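Local coordinates for putative prolyl-tRNA synthetase (Leishmania major, PDB 5XIL), which probably charges tRNA(Pro) with L-proline at the expense of ATP, at residues S315-V328 against W383-L395. Residues are numbered along the deposited sequence; the frame is centred on the assembly and turned at random. Where two conformers were deposited one is given.
Sequences SCWRLESELCEGGV and WDAQTPAAVAALL
Trp383 lays its indole across helix 315-325, and Glu322 meets it at the edge: NE1 donates to Glu322 OE1 at 2.8 Å in a nearly straight bond. The acceptor lies in the indole plane and is approached on its syn side, somewhat out of the carboxylate plane, while carboxylate and ring planes stand 58° apart. With CG anti to the backbone N (chi1 -172°), the indole swings onto the helix so that its six-membered end reaches Ser315, whose CB sits in the ring plane, 3.6 Å from Trp383 CH2. Leu319 CD1 lies over one face, off-centre, as a CH-pi contact, 4.2 Å from the centroid of the five-membered ring. Arg366 makes a cation-pi contact with the same indole. In the turn that precedes helix 387-395, Asp384 and Thr387 form a capping box: Asp384 N donates to Thr387 OG1, which is also hydrogen-bonded to Ala382 O.

Both helices belong to the anticodon-binding domain of this class II synthetase and pack on the same mixed sheet, which Leu319, Val328 and Val391 touch through strand 293-297. Their axes cross at -70°, approaching to 8.8 Å. Pro388 wedges in where helix 315-325 ends, its CG 3.5 Å from Glu322 O and its CB against Gly326 CA. A Schellman motif with Gly327 as C-prime residue turns the chain there and brings Val328 inward. Leu323 touches with its CD2 branch, which rests against Pro388 CA (3.8 Å) and Val391 CG2 (4.0 Å). The two branches of Val328 divide the neighbouring helix: CG1 meets Val391 CG1 and Leu395 CD1, whereas CG2 rests on Ala392 CB at 4.2 Å.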
loop_
_atom_site.group_PDB
_atom_site.type_symbol
_atom_site.label_atom_id
_atom_site.label_comp_id
_atom_site.label_asym_id
_atom_site.label_seq_id
_atom_site.Cartn_x
_atom_site.Cartn_y
_atom_site.Cartn_z
ATOM N N SER A 315 30.969 -17.842 -4.221
ATOM C CA SER A 315 30.310 -18.477 -3.104
ATOM C C SER A 315 29.414 -17.444 -2.338
ATOM O O SER A 315 28.367 -17.818 -1.827
ATOM C CB SER A 315 31.341 -19.157 -2.192
ATOM O OG SER A 315 31.982 -18.236 -1.323
ATOM N N CYS A 316 29.814 -16.169 -2.292
ATOM C CA CYS A 316 28.975 -15.138 -1.675
ATOM C C CYS A 316 27.657 -14.973 -2.422
ATOM O O CYS A 316 26.586 -14.974 -1.851
ATOM C CB CYS A 316 29.709 -13.814 -1.629
ATOM S SG CYS A 316 31.075 -13.727 -0.468
ATOM N N TRP A 317 27.753 -14.910 -3.733
ATOM C CA TRP A 317 26.602 -14.822 -4.589
ATOM C C TRP A 317 25.747 -16.055 -4.441
ATOM O O TRP A 317 24.585 -15.989 -4.402
ATOM C CB TRP A 317 27.031 -14.700 -6.050
ATOM C CG TRP A 317 27.558 -13.379 -6.451
ATOM C CD1 TRP A 317 28.697 -13.146 -7.117
ATOM C CD2 TRP A 317 26.948 -12.107 -6.239
ATOM N NE1 TRP A 317 28.856 -11.813 -7.348
ATOM C CE2 TRP A 317 27.792 -11.147 -6.809
ATOM N N ARG A 318 26.371 -17.201 -4.382
ATOM C CA ARG A 318 25.602 -18.397 -4.247
ATOM C C ARG A 318 24.826 -18.438 -2.941
ATOM O O ARG A 318 23.697 -18.930 -2.875
ATOM C CB ARG A 318 26.542 -19.599 -4.312
ATOM C CG ARG A 318 25.854 -20.933 -4.170
ATOM C CD ARG A 318 26.775 -22.028 -4.726
ATOM N NE ARG A 318 27.987 -22.290 -3.907
ATOM C CZ ARG A 318 29.255 -21.956 -4.206
ATOM N NH1 ARG A 318 29.578 -21.298 -5.330
ATOM N NH2 ARG A 318 30.242 -22.294 -3.358
ATOM N N LEU A 319 25.490 -18.053 -1.891
ATOM C CA LEU A 319 24.855 -18.003 -0.585
ATOM C C LEU A 319 23.657 -17.047 -0.591
ATOM O O LEU A 319 22.577 -17.362 -0.117
ATOM C CB LEU A 319 25.891 -17.647 0.486
ATOM C CG LEU A 319 25.278 -17.468 1.900
ATOM C CD1 LEU A 319 24.647 -18.779 2.336
ATOM C CD2 LEU A 319 26.257 -17.026 2.979
ATOM N N GLU A 320 23.865 -15.897 -1.154
ATOM C CA GLU A 320 22.811 -14.914 -1.310
ATOM C C GLU A 320 21.610 -15.542 -1.977
ATOM O O GLU A 320 20.452 -15.390 -1.538
ATOM C CB GLU A 320 23.294 -13.742 -2.118
ATOM C CG GLU A 320 22.218 -12.683 -2.282
ATOM C CD GLU A 320 22.629 -11.520 -3.162
ATOM O OE1 GLU A 320 23.822 -11.203 -3.376
ATOM O OE2 GLU A 320 21.711 -10.892 -3.635
ATOM N N SER A 321 21.893 -16.270 -3.053
ATOM C CA SER A 321 20.838 -16.865 -3.842
ATOM C C SER A 321 20.088 -17.912 -3.058
ATOM O O SER A 321 18.872 -17.987 -3.143
ATOM C CB SER A 321 21.381 -17.370 -5.186
ATOM O OG SER A 321 20.278 -18.035 -5.796
ATOM N N GLU A 322 20.805 -18.742 -2.312
ATOM C CA GLU A 322 20.216 -19.825 -1.553
ATOM C C GLU A 322 19.350 -19.240 -0.424
ATOM O O GLU A 322 18.232 -19.699 -0.131
ATOM C CB GLU A 322 21.306 -20.676 -0.910
ATOM C CG GLU A 322 22.101 -21.495 -1.949
ATOM C CD GLU A 322 23.308 -22.245 -1.382
ATOM O OE1 GLU A 322 23.503 -22.280 -0.149
ATOM O OE2 GLU A 322 24.105 -22.808 -2.203
ATOM N N LEU A 323 19.883 -18.209 0.226
ATOM C CA LEU A 323 19.046 -17.625 1.326
ATOM C C LEU A 323 17.743 -17.005 0.803
ATOM O O LEU A 323 16.646 -17.197 1.380
ATOM C CB LEU A 323 19.870 -16.669 2.131
ATOM C CG LEU A 323 21.049 -17.219 2.923
ATOM C CD1 LEU A 323 21.795 -16.090 3.574
ATOM C CD2 LEU A 323 20.603 -18.164 3.987
ATOM N N CYS A 324 17.838 -16.310 -0.305
ATOM C CA CYS A 324 16.668 -15.577 -0.841
ATOM C C CYS A 324 15.611 -16.563 -1.338
ATOM O O CYS A 324 14.399 -16.404 -1.114
ATOM C CB CYS A 324 17.110 -14.578 -1.923
ATOM S SG CYS A 324 18.083 -13.150 -1.428
ATOM N N GLU A 325 16.072 -17.682 -1.893
ATOM C CA GLU A 325 15.192 -18.749 -2.315
ATOM C C GLU A 325 14.466 -19.352 -1.138
ATOM O O GLU A 325 13.341 -19.767 -1.283
ATOM C CB GLU A 325 15.964 -19.862 -3.091
ATOM C CG GLU A 325 15.049 -20.892 -3.738
ATOM C CD GLU A 325 14.200 -20.323 -4.898
ATOM O OE1 GLU A 325 14.562 -19.276 -5.498
ATOM O OE2 GLU A 325 13.159 -20.953 -5.224
ATOM N N GLY A 326 15.086 -19.336 0.038
ATOM C CA GLY A 326 14.472 -19.788 1.269
ATOM C C GLY A 326 13.706 -18.700 2.009
ATOM O O GLY A 326 13.299 -18.897 3.126
ATOM N N GLY A 327 13.525 -17.524 1.405
ATOM C CA GLY A 327 12.674 -16.497 2.006
ATOM C C GLY A 327 13.421 -15.448 2.818
ATOM O O GLY A 327 12.788 -14.557 3.343
ATOM N N VAL A 328 14.749 -15.549 2.944
ATOM C CA VAL A 328 15.520 -14.627 3.786
ATOM C C VAL A 328 15.990 -13.497 2.906
ATOM O O VAL A 328 16.404 -13.756 1.767
ATOM C CB VAL A 328 16.779 -15.330 4.334
ATOM C CG1 VAL A 328 17.736 -14.316 4.997
ATOM C CG2 VAL A 328 16.359 -16.484 5.251
ATOM N N TRP A 383 26.841 -24.641 6.331
ATOM C CA TRP A 383 26.446 -24.277 5.020
ATOM C C TRP A 383 26.112 -25.498 4.222
ATOM O O TRP A 383 27.025 -26.225 3.783
ATOM C CB TRP A 383 27.516 -23.458 4.364
ATOM C CG TRP A 383 27.106 -22.871 3.064
ATOM C CD1 TRP A 383 25.881 -22.910 2.467
ATOM C CD2 TRP A 383 27.928 -22.115 2.206
ATOM N NE1 TRP A 383 25.906 -22.259 1.280
ATOM C CE2 TRP A 383 27.139 -21.715 1.113
ATOM C CE3 TRP A 383 29.254 -21.726 2.259
ATOM C CZ2 TRP A 383 27.651 -20.998 0.039
ATOM C CZ3 TRP A 383 29.750 -20.963 1.240
ATOM C CH2 TRP A 383 28.955 -20.620 0.123
ATOM N N ASP A 384 24.818 -25.721 4.081
ATOM C CA ASP A 384 24.242 -26.930 3.505
ATOM C C ASP A 384 22.772 -26.650 3.180
ATOM O O ASP A 384 22.345 -25.472 3.167
ATOM C CB ASP A 384 24.460 -28.143 4.442
ATOM C CG ASP A 384 23.860 -27.938 5.845
ATOM O OD1 ASP A 384 22.773 -27.311 6.010
ATOM O OD2 ASP A 384 24.482 -28.419 6.775
ATOM N N ALA A 385 22.010 -27.699 2.871
ATOM C CA ALA A 385 20.593 -27.621 2.528
ATOM C C ALA A 385 19.702 -26.944 3.617
ATOM O O ALA A 385 18.605 -26.477 3.325
ATOM C CB ALA A 385 20.034 -29.018 2.224
ATOM N N GLN A 386 20.163 -26.983 4.839
ATOM C CA GLN A 386 19.389 -26.491 5.978
ATOM C C GLN A 386 19.679 -25.030 6.298
ATOM O O GLN A 386 19.013 -24.455 7.183
ATOM C CB GLN A 386 19.715 -27.282 7.229
ATOM C CG GLN A 386 18.967 -28.580 7.316
ATOM C CD GLN A 386 19.553 -29.619 6.374
ATOM O OE1 GLN A 386 20.774 -29.856 6.367
ATOM N NE2 GLN A 386 18.700 -30.242 5.593
ATOM N N THR A 387 20.646 -24.442 5.594
ATOM C CA THR A 387 21.102 -23.094 5.951
ATOM C C THR A 387 19.929 -22.019 5.921
ATOM O O THR A 387 19.806 -21.236 6.868
ATOM C CB THR A 387 22.270 -22.623 5.078
ATOM O OG1 THR A 387 23.331 -23.600 5.084
ATOM C CG2 THR A 387 22.811 -21.250 5.552
ATOM N N PRO A 388 19.158 -21.955 4.841
ATOM C CA PRO A 388 18.093 -20.949 4.857
ATOM C C PRO A 388 17.103 -21.080 6.034
ATOM O O PRO A 388 16.751 -20.059 6.678
ATOM C CB PRO A 388 17.457 -21.076 3.470
ATOM C CG PRO A 388 18.486 -21.798 2.624
ATOM C CD PRO A 388 19.187 -22.693 3.575
ATOM N N ALA A 389 16.680 -22.293 6.381
ATOM C CA ALA A 389 15.808 -22.448 7.510
ATOM C C ALA A 389 16.520 -22.095 8.781
ATOM O O ALA A 389 15.894 -21.568 9.707
ATOM C CB ALA A 389 15.208 -23.880 7.607
ATOM N N ALA A 390 17.789 -22.480 8.906
ATOM C CA ALA A 390 18.521 -22.206 10.113
ATOM C C ALA A 390 18.661 -20.676 10.331
ATOM O O ALA A 390 18.516 -20.195 11.442
ATOM C CB ALA A 390 19.892 -22.821 10.077
ATOM N N VAL A 391 18.962 -19.962 9.253
ATOM C CA VAL A 391 19.127 -18.511 9.324
ATOM C C VAL A 391 17.749 -17.872 9.607
ATOM O O VAL A 391 17.662 -16.931 10.376
ATOM C CB VAL A 391 19.715 -17.986 8.013
ATOM C CG1 VAL A 391 19.700 -16.443 7.962
ATOM C CG2 VAL A 391 21.160 -18.467 7.932
ATOM N N ALA A 392 16.703 -18.363 8.963
ATOM C CA ALA A 392 15.377 -17.831 9.238
ATOM C C ALA A 392 15.028 -18.068 10.682
ATOM O O ALA A 392 14.391 -17.187 11.344
ATOM C CB ALA A 392 14.349 -18.453 8.321
ATOM N N ALA A 393 15.422 -19.213 11.250
ATOM C CA ALA A 393 15.141 -19.413 12.670
ATOM C C ALA A 393 15.950 -18.495 13.560
ATOM O O ALA A 393 15.447 -18.014 14.596
ATOM C CB ALA A 393 15.271 -20.868 13.136
ATOM N N LEU A 394 17.203 -18.267 13.213
ATOM C CA LEU A 394 17.989 -17.336 13.956
ATOM C C LEU A 394 17.382 -15.887 13.918
ATOM O O LEU A 394 17.423 -15.180 14.947
ATOM C CB LEU A 394 19.371 -17.271 13.410
ATOM C CG LEU A 394 20.342 -16.349 14.080
ATOM C CD1 LEU A 394 20.322 -16.455 15.595
ATOM C CD2 LEU A 394 21.727 -16.692 13.502
ATOM N N LEU A 395 16.881 -15.505 12.761
ATOM C CA LEU A 395 16.138 -14.203 12.671
ATOM C C LEU A 395 14.887 -14.188 13.564
ATOM O O LEU A 395 14.532 -13.154 14.139
ATOM C CB LEU A 395 15.787 -13.895 11.243
ATOM C CG LEU A 395 16.966 -13.510 10.388
ATOM C CD1 LEU A 395 16.483 -13.617 8.919
ATOM C CD2 LEU A 395 17.576 -12.134 10.713
HETATM O O HOH W 1 21.896 -23.140 1.487
#